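Local coordinates for protein ylmH (PDB 2FPH) that is a cell division protein of Streptococcus pneumoniae that probably binds nucleic acid through an RRM-like domain, at residues 11-14 against 19-22; 22-27 against 51-56; 60-65 against 158-163; 101-106 against 146-151; 131-134 against 140-143. All coordinates share one frame; numbering follows the deposited sequence.

Contacts 1 and 2 share helix 11-27 in the N-terminal part. Both are partly buried. Contact 1 pairs two aromatic rings along one side of that helix. Contact 2 packs the C-terminal end of the helix against the loop before strand 54-57. Contacts 4 and 5 lie in the RRM-like part and touch each other through Ile104. Contact 5 is buried and wholly apolar, with a methyl over a ring. Contact 4 is partly buried and uses the alkyl part of a lysine. Contact 3 is a surface contact that joins the two parts of the chain. It touches contact 5 through Met132 and mixes valine, phenylalanine and lysine. No hydrogen bond crosses any of the five.

Contact 1 (11-14 against 19-22); sequences RPFL and EWIK
Phe13 and Trp20 meet corner to corner on one side of a single helix. The CZ atom of Phe13 lies 3.9 Å from CZ3 of Trp20. The neighbouring CE1 of Phe13 is 4.0 Å from CH2 of Trp20. The Phe13 ring thus offers its far end, and the indole offers the outer corner of its six-membered ring. The two ring planes are turned by 77°, and the centroid of the Phe13 ring is 5.8 Å from that of the six-membered ring of Trp20. The approach is oblique, so the pair is neither a stack nor a regular T-shape. It is an apolar contact without any hydrogen bond.

Both residues belong to helix 11-27 in the N-terminal part of YlmH. They are seven residues apart, an i to i+7 spacing of about two turns, which brings them back to nearly the same side of the helix. The separation along the axis is long for a direct contact. The torsions close it. Phe13 has CG trans to its main-chain N, with chi1 -176°, and this sends the ring outward and somewhat toward Trp20. The indole covers most of the gap. With chi1 -64° it reaches back toward the N-terminal end of the helix.

Further out, each ring has other neighbours. The Phe13 ring is buried against Gln40 and Leu43 of helix 38-50. Trp20 stacks its ring with that of Phe31 and also touches Thr33 and Pro34 in the loop that leads to helix 38-50.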
# COMPACT_ATOMS: atom_id res chain seq x y z
N ARG A 11 0.89 19.76 -4.89
CA ARG A 11 2.26 19.95 -5.37
C ARG A 11 3.28 19.07 -4.72
O ARG A 11 4.07 18.47 -5.44
CB ARG A 11 2.71 21.42 -5.43
CG ARG A 11 1.72 22.31 -6.15
CD ARG A 11 1.91 23.77 -5.77
NE ARG A 11 3.16 24.25 -6.34
CZ ARG A 11 3.71 25.43 -6.09
NH1 ARG A 11 3.22 26.23 -5.14
NH2 ARG A 11 4.82 25.76 -6.74
N PRO A 12 3.27 18.91 -3.41
CA PRO A 12 4.24 17.98 -2.78
C PRO A 12 4.21 16.56 -3.34
O PRO A 12 5.27 15.99 -3.64
CB PRO A 12 3.90 18.07 -1.32
CG PRO A 12 3.28 19.35 -1.19
CD PRO A 12 2.45 19.62 -2.39
N PHE A 13 3.00 16.02 -3.52
CA PHE A 13 2.86 14.67 -4.08
C PHE A 13 3.31 14.67 -5.52
O PHE A 13 3.95 13.70 -5.99
CB PHE A 13 1.44 14.15 -3.98
CG PHE A 13 1.34 12.74 -4.46
CD1 PHE A 13 1.92 11.74 -3.71
CD2 PHE A 13 0.89 12.48 -5.69
CE1 PHE A 13 1.99 10.46 -4.23
CE2 PHE A 13 0.89 11.19 -6.18
CZ PHE A 13 1.45 10.21 -5.39
N LEU A 14 2.87 15.68 -6.27
CA LEU A 14 3.25 15.71 -7.71
C LEU A 14 4.75 15.77 -7.89
O LEU A 14 5.32 15.09 -8.77
CB LEU A 14 2.62 16.84 -8.44
CG LEU A 14 1.11 16.83 -8.55
CD1 LEU A 14 0.60 18.20 -9.05
CD2 LEU A 14 0.72 15.73 -9.43
N GLU A 19 9.56 12.57 -9.66
CA GLU A 19 10.80 11.81 -9.31
C GLU A 19 10.66 10.37 -9.70
O GLU A 19 11.59 9.76 -10.29
CB GLU A 19 11.23 12.00 -7.81
CG GLU A 19 11.45 13.49 -7.49
CD GLU A 19 11.56 13.87 -6.01
OE1 GLU A 19 10.88 13.27 -5.13
OE2 GLU A 19 12.32 14.82 -5.73
N TRP A 20 9.49 9.79 -9.43
CA TRP A 20 9.25 8.39 -9.79
C TRP A 20 9.24 8.20 -11.30
O TRP A 20 9.80 7.23 -11.81
CB TRP A 20 7.96 7.89 -9.19
CG TRP A 20 7.99 7.87 -7.66
CD1 TRP A 20 9.08 7.87 -6.84
CD2 TRP A 20 6.86 7.93 -6.81
NE1 TRP A 20 8.71 7.89 -5.51
CE2 TRP A 20 7.33 7.92 -5.47
CE3 TRP A 20 5.48 7.98 -7.04
CZ2 TRP A 20 6.47 7.96 -4.37
CZ3 TRP A 20 4.61 7.99 -5.90
CH2 TRP A 20 5.11 8.01 -4.64
N ILE A 21 8.58 9.10 -12.00
CA ILE A 21 8.59 9.06 -13.47
C ILE A 21 10.00 9.14 -14.03
O ILE A 21 10.35 8.32 -14.85
CB ILE A 21 7.69 10.15 -14.00
CG1 ILE A 21 6.22 9.74 -13.78
CG2 ILE A 21 7.92 10.46 -15.45
CD1 ILE A 21 5.33 10.79 -14.03
N LYS A 22 10.82 10.06 -13.49
CA LYS A 22 12.23 10.16 -13.89
C LYS A 22 13.02 8.88 -13.64
O LYS A 22 13.84 8.53 -14.44
CB LYS A 22 12.92 11.34 -13.21
CG LYS A 22 14.51 11.38 -13.23
CD LYS A 22 15.09 12.34 -14.24
CE LYS A 22 16.67 12.34 -14.23
NZ LYS A 22 17.30 13.74 -14.19

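Contact 2 (22-27 against 51-56); sequences KKVEDS and YGLACS
Val24 and Leu53 meet because their first torsions turn the methyl groups across the gap. In Val24, a chi1 of 177° swings CG1 to the side of Leu53. The chi1 of Leu53, -85°, extends both of its CD atoms toward the helix. Val24 CG1 then lies 3.6 Å from Leu53 CD2. Leu53 CD1 lies beside the branch point, 3.7 Å from Val24 CB. The side chains run antiparallel alongside each other. Both methyls of Leu53 touch Val24.

On the exposed side, Glu25 OE2 is no nearer than 4.5 Å to Tyr51 CB, a loose contact. The helix ends close by. Ser27 OG, on the last helical residue, donates a hydrogen bond of 2.6 Å to Lys23 O, one turn back.

The contact places the C-terminal end of helix 11-27 against the loop that leaves helix 38-50 and enters strand 54-57. That strand pairs with 69-72 in a small antiparallel sheet, and Val24 reaches Leu71 there and Pro73 just beyond. Ile21, one turn back on helix 11-27, also packs on Leu53.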
# COMPACT_ATOMS: atom_id res chain seq x y z
N LYS A 22 10.82 10.06 -13.49
CA LYS A 22 12.23 10.16 -13.89
C LYS A 22 13.02 8.88 -13.64
O LYS A 22 13.84 8.53 -14.44
CB LYS A 22 12.92 11.34 -13.21
CG LYS A 22 14.51 11.38 -13.23
CD LYS A 22 15.09 12.34 -14.24
CE LYS A 22 16.67 12.34 -14.23
NZ LYS A 22 17.30 13.74 -14.19
N LYS A 23 12.77 8.17 -12.53
CA LYS A 23 13.41 6.90 -12.27
C LYS A 23 13.15 5.90 -13.40
O LYS A 23 14.04 5.12 -13.79
CB LYS A 23 12.86 6.27 -10.97
CG LYS A 23 13.28 6.85 -9.65
CD LYS A 23 14.38 7.88 -9.65
CE LYS A 23 15.56 7.41 -8.72
NZ LYS A 23 16.49 8.52 -8.28
N VAL A 24 11.89 5.86 -13.86
CA VAL A 24 11.53 4.97 -14.94
C VAL A 24 12.19 5.40 -16.23
O VAL A 24 12.64 4.56 -17.01
CB VAL A 24 10.04 4.83 -15.13
CG1 VAL A 24 9.77 3.93 -16.32
CG2 VAL A 24 9.44 4.23 -13.84
N GLU A 25 12.23 6.70 -16.47
CA GLU A 25 12.91 7.21 -17.67
C GLU A 25 14.39 6.81 -17.60
O GLU A 25 14.98 6.39 -18.60
CB GLU A 25 12.74 8.71 -17.74
CG GLU A 25 11.28 9.16 -17.97
CD GLU A 25 11.03 10.68 -17.94
OE1 GLU A 25 11.82 11.50 -17.40
OE2 GLU A 25 9.97 11.09 -18.45
N ASP A 26 14.98 6.90 -16.41
CA ASP A 26 16.44 6.69 -16.30
C ASP A 26 16.80 5.24 -16.47
O ASP A 26 17.82 4.91 -17.06
CB ASP A 26 16.92 7.11 -14.93
CG ASP A 26 16.97 8.62 -14.71
OD1 ASP A 26 16.89 9.43 -15.65
OD2 ASP A 26 17.17 9.10 -13.57
N SER A 27 15.91 4.35 -16.02
CA SER A 27 16.25 2.96 -15.84
C SER A 27 15.67 2.08 -16.93
O SER A 27 16.11 0.94 -17.06
CB SER A 27 15.75 2.46 -14.49
OG SER A 27 14.35 2.60 -14.39
N TYR A 51 3.23 11.73 -19.55
CA TYR A 51 4.62 11.41 -19.91
C TYR A 51 5.00 10.21 -20.87
O TYR A 51 6.10 9.76 -20.85
CB TYR A 51 5.51 11.49 -18.62
CG TYR A 51 5.56 12.93 -18.16
CD1 TYR A 51 6.32 13.85 -18.86
CD2 TYR A 51 4.71 13.43 -17.14
CE1 TYR A 51 6.31 15.19 -18.53
CE2 TYR A 51 4.73 14.82 -16.78
CZ TYR A 51 5.55 15.68 -17.51
OH TYR A 51 5.63 17.03 -17.28
N GLY A 52 4.15 9.62 -21.71
CA GLY A 52 3.11 8.71 -21.41
C GLY A 52 3.83 7.37 -21.11
O GLY A 52 4.36 6.60 -21.98
N LEU A 53 3.88 7.12 -19.81
CA LEU A 53 4.38 5.89 -19.23
C LEU A 53 3.15 5.08 -18.88
O LEU A 53 2.15 5.65 -18.41
CB LEU A 53 5.14 6.19 -17.91
CG LEU A 53 6.62 6.58 -17.91
CD1 LEU A 53 7.06 6.70 -16.42
CD2 LEU A 53 7.44 5.54 -18.57
N ALA A 54 3.22 3.77 -19.07
CA ALA A 54 2.14 2.88 -18.58
C ALA A 54 2.13 2.82 -17.06
O ALA A 54 3.14 2.99 -16.40
CB ALA A 54 2.25 1.54 -19.17
N CYS A 55 0.93 2.65 -16.51
CA CYS A 55 0.68 2.76 -15.09
C CYS A 55 -0.35 1.66 -14.76
O CYS A 55 -1.31 1.55 -15.49
CB CYS A 55 0.08 4.18 -14.80
SG CYS A 55 -0.22 4.69 -13.14
N SER A 56 -0.08 0.80 -13.76
CA SER A 56 -1.11 -0.10 -13.21
C SER A 56 -1.15 0.07 -11.69
O SER A 56 -0.13 0.24 -11.08
CB SER A 56 -0.86 -1.57 -13.59
OG SER A 56 0.40 -1.98 -13.19

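Contact 3 (60-65 against 158-163); sequences EFVSSE and RPFTEK
Val62 meets Phe160 and Lys163 where a loop of the N-terminal part lies over the RRM-like domain. Phe160 and Lys163 belong to the tail that follows strand 151-157, the last long strand of that domain's sheet. They fold over the sheet face on the side away from the two helices. In classical RRMs this face is the one that usually binds RNA.

Val62 can be followed atom by atom. Its CB stands 4.1 Å from Phe160 CD2, at the margin of contact. CG1, brought round by a chi1 of 176°, touches two residues. It lies 3.6 Å from Phe160 CD2, and it is equally 3.6 Å from Lys163 CE. CG2 is 3.7 Å from Phe160 CD2 and also reaches Phe160 CG (3.8 Å) at the root of the ring. The valine therefore straddles one corner of the ring, obliquely, with its side chain set nearly square to that of Phe160.

Outside the two segments, Phe80 touches Val62 and sets an edge-to-face ring pair with Phe160. Met132 of strand 130-134 packs on Val62, Phe160 and Lys163 alike, so the loop and the tail share one sheet residue.

Lys163 is bent at each of its later torsions, and it passes Val62 with its aliphatic part. The amino end of the side chain turns toward Ser63: Lys163 NZ stops 3.6 Å from Ser63 O, too far for a hydrogen bond.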
# COMPACT_ATOMS: atom_id res chain seq x y z
N GLU A 60 -6.59 -2.14 -9.22
CA GLU A 60 -7.18 -2.72 -10.42
C GLU A 60 -7.06 -4.25 -10.40
O GLU A 60 -7.45 -4.87 -11.39
CB GLU A 60 -6.48 -2.16 -11.67
CG GLU A 60 -6.58 -0.65 -11.91
CD GLU A 60 -5.74 -0.17 -13.10
OE1 GLU A 60 -4.53 0.17 -12.97
OE2 GLU A 60 -6.29 -0.12 -14.23
N PHE A 61 -6.54 -4.83 -9.31
CA PHE A 61 -6.38 -6.28 -9.10
C PHE A 61 -7.10 -6.74 -7.83
O PHE A 61 -7.78 -7.78 -7.84
CB PHE A 61 -4.90 -6.67 -8.97
CG PHE A 61 -4.11 -6.53 -10.25
CD1 PHE A 61 -3.76 -5.27 -10.74
CD2 PHE A 61 -3.69 -7.62 -10.95
CE1 PHE A 61 -3.05 -5.10 -11.88
CE2 PHE A 61 -2.97 -7.48 -12.12
CZ PHE A 61 -2.63 -6.22 -12.60
N VAL A 62 -6.89 -5.97 -6.73
CA VAL A 62 -7.56 -6.15 -5.43
C VAL A 62 -8.14 -4.85 -5.04
O VAL A 62 -7.41 -3.85 -4.95
CB VAL A 62 -6.55 -6.61 -4.32
CG1 VAL A 62 -7.23 -6.70 -3.01
CG2 VAL A 62 -5.93 -7.90 -4.67
N SER A 63 -9.46 -4.78 -4.85
CA SER A 63 -10.08 -3.51 -4.52
C SER A 63 -9.61 -3.09 -3.16
O SER A 63 -9.62 -3.86 -2.20
CB SER A 63 -11.63 -3.54 -4.52
OG SER A 63 -12.16 -4.45 -5.47
N SER A 64 -9.25 -1.82 -3.06
CA SER A 64 -8.72 -1.31 -1.84
C SER A 64 -8.74 0.16 -1.86
O SER A 64 -8.96 0.79 -2.91
CB SER A 64 -7.31 -1.85 -1.59
OG SER A 64 -6.44 -1.41 -2.60
N GLU A 65 -8.59 0.75 -0.70
CA GLU A 65 -8.45 2.20 -0.65
C GLU A 65 -7.00 2.65 -0.91
O GLU A 65 -6.71 3.33 -1.90
CB GLU A 65 -8.99 2.76 0.66
CG GLU A 65 -10.52 2.63 0.76
CD GLU A 65 -11.29 2.94 -0.53
OE1 GLU A 65 -11.32 4.13 -0.96
OE2 GLU A 65 -11.92 2.01 -1.14
N ARG A 158 -2.47 -14.90 4.15
CA ARG A 158 -3.72 -15.37 3.54
C ARG A 158 -3.78 -14.97 2.05
O ARG A 158 -3.37 -13.87 1.71
CB ARG A 158 -4.93 -14.70 4.18
CG ARG A 158 -5.15 -14.99 5.63
CD ARG A 158 -5.71 -16.35 5.86
NE ARG A 158 -4.89 -17.05 6.83
CZ ARG A 158 -5.24 -17.32 8.07
NH1 ARG A 158 -6.43 -16.99 8.56
NH2 ARG A 158 -4.37 -17.96 8.83
N PRO A 159 -4.33 -15.81 1.16
CA PRO A 159 -4.67 -15.35 -0.21
C PRO A 159 -5.62 -14.17 -0.29
O PRO A 159 -6.51 -14.07 0.55
CB PRO A 159 -5.36 -16.57 -0.85
CG PRO A 159 -5.03 -17.73 0.00
CD PRO A 159 -4.58 -17.25 1.35
N PHE A 160 -5.47 -13.31 -1.29
CA PHE A 160 -6.39 -12.21 -1.45
C PHE A 160 -7.80 -12.67 -1.78
O PHE A 160 -8.73 -11.91 -1.60
CB PHE A 160 -5.89 -11.16 -2.45
CG PHE A 160 -4.84 -10.26 -1.87
CD1 PHE A 160 -3.52 -10.65 -1.91
CD2 PHE A 160 -5.18 -9.05 -1.26
CE1 PHE A 160 -2.54 -9.85 -1.38
CE2 PHE A 160 -4.18 -8.24 -0.70
CZ PHE A 160 -2.86 -8.67 -0.79
N THR A 161 -7.93 -13.92 -2.26
CA THR A 161 -9.21 -14.65 -2.31
C THR A 161 -9.96 -14.55 -0.99
O THR A 161 -11.18 -14.43 -0.97
CB THR A 161 -9.02 -16.18 -2.49
OG1 THR A 161 -7.97 -16.49 -3.40
CG2 THR A 161 -10.28 -16.82 -3.10
N GLU A 162 -9.19 -14.70 0.09
CA GLU A 162 -9.69 -14.83 1.48
C GLU A 162 -9.84 -13.49 2.16
O GLU A 162 -9.88 -13.41 3.38
CB GLU A 162 -8.70 -15.67 2.28
CG GLU A 162 -9.16 -17.08 2.59
CD GLU A 162 -8.35 -17.71 3.69
OE1 GLU A 162 -8.25 -17.09 4.78
OE2 GLU A 162 -7.79 -18.80 3.47
N LYS A 163 -10.00 -12.45 1.36
CA LYS A 163 -9.76 -11.08 1.78
C LYS A 163 -11.06 -10.48 2.31
O LYS A 163 -12.11 -10.58 1.67
CB LYS A 163 -9.25 -10.32 0.56
CG LYS A 163 -8.35 -9.20 0.83
CD LYS A 163 -9.11 -7.95 1.15
CE LYS A 163 -9.24 -7.03 -0.06
NZ LYS A 163 -10.66 -6.93 -0.55

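Contact 4 (101-106 against 146-151); sequences HAKILG and KKIGRI
Lys103 approaches a flat group, the peptide between Ile148 and Gly149, with its CD 3.9 Å from Gly149 N. The other flat group, the His101 ring, lies on the helix of Lys103. It carries Leu105 CD1 over the centre of one face, 3.7 Å above the plane. His101 also touches Phe119 and Ile122 of strand 119-123.

The contact belongs to the RRM-like fold. Helix 97-105, the first of its two helices, meets the short strand 147-148 at the margin of the sheet. That strand and the start of strand 151-157 form a tight hairpin. Its two-residue turn is Gly149-Arg150, closed by Ile148 N to Ile151 O (2.9 Å) and Ile151 N to Ile148 O (3.2 Å).

The packing is carried by the aliphatic part of Lys103. Its CG lies 3.5 Å from Ile148 CB and 3.6 Å from Ile148 CG2, and the two side chains are roughly perpendicular. The chi1 of Ile148, 58°, turns CG2 to the lysine, while CG1 takes no part. The Lys103 chain bends from chi2 (-39°) onward. Its charged end folds back, and NZ bonds to Leu99 O on the same helix. CD comes beside the start of the turn, near Gly149 N, which is buried and has no hydrogen-bond partner in the model.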
# COMPACT_ATOMS: atom_id res chain seq x y z
N HIS A 101 -4.45 0.07 13.89
CA HIS A 101 -3.72 1.20 13.33
C HIS A 101 -2.77 1.86 14.31
O HIS A 101 -1.58 2.09 14.03
CB HIS A 101 -4.73 2.25 12.85
CG HIS A 101 -4.13 3.24 11.91
ND1 HIS A 101 -4.66 4.51 11.74
CD2 HIS A 101 -3.14 3.11 11.00
CE1 HIS A 101 -3.95 5.15 10.83
NE2 HIS A 101 -3.03 4.32 10.35
N ALA A 102 -3.28 2.13 15.51
CA ALA A 102 -2.50 2.79 16.53
C ALA A 102 -1.24 2.01 16.90
O ALA A 102 -0.17 2.60 17.05
CB ALA A 102 -3.33 3.01 17.74
N LYS A 103 -1.40 0.70 17.03
CA LYS A 103 -0.34 -0.19 17.43
C LYS A 103 0.70 -0.20 16.36
O LYS A 103 1.88 -0.16 16.64
CB LYS A 103 -0.86 -1.61 17.67
CG LYS A 103 -1.85 -1.79 18.79
CD LYS A 103 -1.61 -0.99 20.05
CE LYS A 103 -2.47 0.33 20.12
NZ LYS A 103 -3.97 0.16 19.97
N ILE A 104 0.26 -0.26 15.11
CA ILE A 104 1.18 -0.24 13.98
C ILE A 104 2.02 1.05 13.90
O ILE A 104 3.22 0.97 13.74
CB ILE A 104 0.45 -0.55 12.66
CG1 ILE A 104 -0.05 -2.01 12.73
CG2 ILE A 104 1.43 -0.42 11.50
CD1 ILE A 104 -0.85 -2.42 11.65
N LEU A 105 1.43 2.23 14.04
CA LEU A 105 2.21 3.46 13.84
C LEU A 105 3.18 3.78 14.98
O LEU A 105 4.11 4.56 14.79
CB LEU A 105 1.32 4.69 13.61
CG LEU A 105 0.10 4.49 12.75
CD1 LEU A 105 -1.04 5.33 13.35
CD2 LEU A 105 0.43 4.85 11.33
N GLY A 106 2.95 3.20 16.17
CA GLY A 106 3.86 3.30 17.33
C GLY A 106 2.97 3.47 18.52
O GLY A 106 2.17 4.42 18.47
N LYS A 146 2.95 -8.52 17.79
CA LYS A 146 2.67 -9.71 18.60
C LYS A 146 1.62 -9.46 19.72
O LYS A 146 1.16 -10.39 20.35
CB LYS A 146 3.96 -10.32 19.17
CG LYS A 146 4.83 -11.02 18.10
CD LYS A 146 4.67 -12.60 18.07
CE LYS A 146 3.59 -13.15 17.07
NZ LYS A 146 2.48 -14.08 17.68
N LYS A 147 1.26 -8.20 19.93
CA LYS A 147 0.14 -7.85 20.81
C LYS A 147 -0.43 -6.51 20.41
O LYS A 147 0.25 -5.63 19.92
CB LYS A 147 0.50 -7.84 22.30
CG LYS A 147 0.76 -6.46 22.93
CD LYS A 147 1.06 -6.54 24.44
CE LYS A 147 1.68 -5.22 24.91
NZ LYS A 147 1.98 -5.25 26.37
N ILE A 148 -1.73 -6.40 20.59
CA ILE A 148 -2.35 -5.12 20.45
C ILE A 148 -3.17 -4.88 21.70
O ILE A 148 -4.09 -5.61 21.99
CB ILE A 148 -3.14 -5.07 19.16
CG1 ILE A 148 -4.18 -6.14 19.07
CG2 ILE A 148 -2.19 -5.24 17.96
CD1 ILE A 148 -5.32 -5.73 18.20
N GLY A 149 -2.72 -3.87 22.45
CA GLY A 149 -3.31 -3.44 23.70
C GLY A 149 -2.97 -4.19 24.96
O GLY A 149 -2.84 -3.56 26.03
N ARG A 150 -2.85 -5.52 24.90
CA ARG A 150 -3.27 -6.39 26.04
C ARG A 150 -3.61 -7.83 25.56
O ARG A 150 -3.54 -8.85 26.30
CB ARG A 150 -4.47 -5.71 26.73
CG ARG A 150 -5.56 -6.54 27.42
CD ARG A 150 -6.86 -5.67 27.65
NE ARG A 150 -7.26 -5.39 29.04
CZ ARG A 150 -7.21 -4.20 29.68
NH1 ARG A 150 -6.68 -3.12 29.12
NH2 ARG A 150 -7.66 -4.09 30.93
N ILE A 151 -3.96 -7.90 24.29
CA ILE A 151 -4.37 -9.12 23.67
C ILE A 151 -3.24 -9.56 22.72
O ILE A 151 -2.72 -8.77 21.93
CB ILE A 151 -5.74 -8.92 22.99
CG1 ILE A 151 -5.68 -8.98 21.49
CG2 ILE A 151 -6.41 -7.59 23.46
CD1 ILE A 151 -6.98 -9.34 20.90

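Contact 5 (131-134 against 140-143); sequences IMIN and LFQD
The second helix of the RRM-like fold packs here on the strand just before it. Strand 130-134 and helix 138-144 are joined by a three-residue link. Phe141 of the helix rests on Ile133 and Ile131 of the strand.

The main contact is a CH-pi interaction. Ile133 CG2 sits over the face of the Phe141 ring, 3.6 Å from its centroid and only 5° off the ring normal. The methyl is therefore almost exactly centred, and all six ring carbons are at similar range. Phe141 CZ, for example, is 3.8 Å from Ile133 CG2. The torsion of Ile133 explains this. A chi1 of 68° directs its CG2 at the ring. CG1 sits between the backbone N and the carbonyl carbon, and its CD1 extends to the root of the phenylalanine, 3.9 Å from Phe141 CD1.

Ile131 adds a second touch, farther from the root of the phenylalanine. Its CD1 is 3.9 Å from Phe141 CE2, and it comes in obliquely to the ring. The ring is also backed from within the helix. Leu140 CD1 lies 4.1 Å above the plane of the Phe141 ring on the face opposite Ile133, offset toward the rim.

All three touching residues are buried. Phe119 of strand 119-123 packs on each of them, and Leu155 of strand 151-157 touches Ile131 and Phe141. Ile104 of helix 97-105 meets both of these from the first helix, so the two helices cover the same face of the five-stranded sheet.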
# COMPACT_ATOMS: atom_id res chain seq x y z
N ILE A 131 -4.42 -7.12 7.57
CA ILE A 131 -3.70 -5.96 7.04
C ILE A 131 -2.94 -6.31 5.76
O ILE A 131 -2.42 -7.42 5.66
CB ILE A 131 -2.78 -5.40 8.18
CG1 ILE A 131 -2.12 -4.10 7.74
CG2 ILE A 131 -1.77 -6.49 8.67
CD1 ILE A 131 -1.36 -3.45 8.78
N MET A 132 -2.97 -5.38 4.78
CA MET A 132 -2.25 -5.45 3.52
C MET A 132 -0.92 -4.73 3.74
O MET A 132 -0.92 -3.57 4.17
CB MET A 132 -3.05 -4.72 2.44
CG MET A 132 -4.45 -5.25 2.32
SD MET A 132 -5.38 -4.72 0.81
CE MET A 132 -6.31 -6.11 0.56
N ILE A 133 0.18 -5.43 3.56
CA ILE A 133 1.53 -4.87 3.79
C ILE A 133 2.46 -4.97 2.63
O ILE A 133 2.25 -5.76 1.74
CB ILE A 133 2.21 -5.56 5.00
CG1 ILE A 133 2.53 -7.03 4.67
CG2 ILE A 133 1.32 -5.38 6.25
CD1 ILE A 133 3.54 -7.60 5.60
N ASN A 134 3.47 -4.13 2.62
CA ASN A 134 4.60 -4.20 1.67
C ASN A 134 5.40 -5.44 2.08
O ASN A 134 5.84 -5.53 3.18
CB ASN A 134 5.41 -2.94 1.85
CG ASN A 134 6.72 -2.92 1.07
OD1 ASN A 134 7.28 -3.95 0.72
ND2 ASN A 134 7.18 -1.70 0.72
N LEU A 140 9.29 -7.47 9.76
CA LEU A 140 8.97 -6.38 10.63
C LEU A 140 7.55 -6.58 11.19
O LEU A 140 7.35 -6.47 12.38
CB LEU A 140 9.12 -5.08 9.85
CG LEU A 140 8.88 -3.73 10.53
CD1 LEU A 140 7.47 -3.61 11.00
CD2 LEU A 140 9.86 -3.49 11.66
N PHE A 141 6.56 -6.91 10.37
CA PHE A 141 5.20 -7.13 10.87
C PHE A 141 5.00 -8.41 11.59
O PHE A 141 4.40 -8.42 12.67
CB PHE A 141 4.18 -7.02 9.71
CG PHE A 141 3.87 -5.64 9.32
CD1 PHE A 141 4.58 -5.01 8.32
CD2 PHE A 141 2.79 -4.97 9.89
CE1 PHE A 141 4.28 -3.68 7.93
CE2 PHE A 141 2.50 -3.67 9.49
CZ PHE A 141 3.24 -3.05 8.52
N GLN A 142 5.42 -9.52 11.00
CA GLN A 142 5.18 -10.82 11.63
C GLN A 142 5.91 -10.91 12.98
O GLN A 142 5.37 -11.42 13.96
CB GLN A 142 5.57 -11.98 10.69
CG GLN A 142 4.58 -12.15 9.56
CD GLN A 142 4.65 -13.49 8.86
OE1 GLN A 142 5.69 -14.17 8.91
NE2 GLN A 142 3.56 -13.85 8.17
N ASP A 143 7.16 -10.44 13.06
CA ASP A 143 7.88 -10.56 14.33
C ASP A 143 7.61 -9.40 15.29
O ASP A 143 7.79 -9.55 16.49
CB ASP A 143 9.41 -10.73 14.09
CG ASP A 143 9.74 -12.04 13.40
OD1 ASP A 143 8.98 -13.02 13.56
OD2 ASP A 143 10.74 -12.17 12.64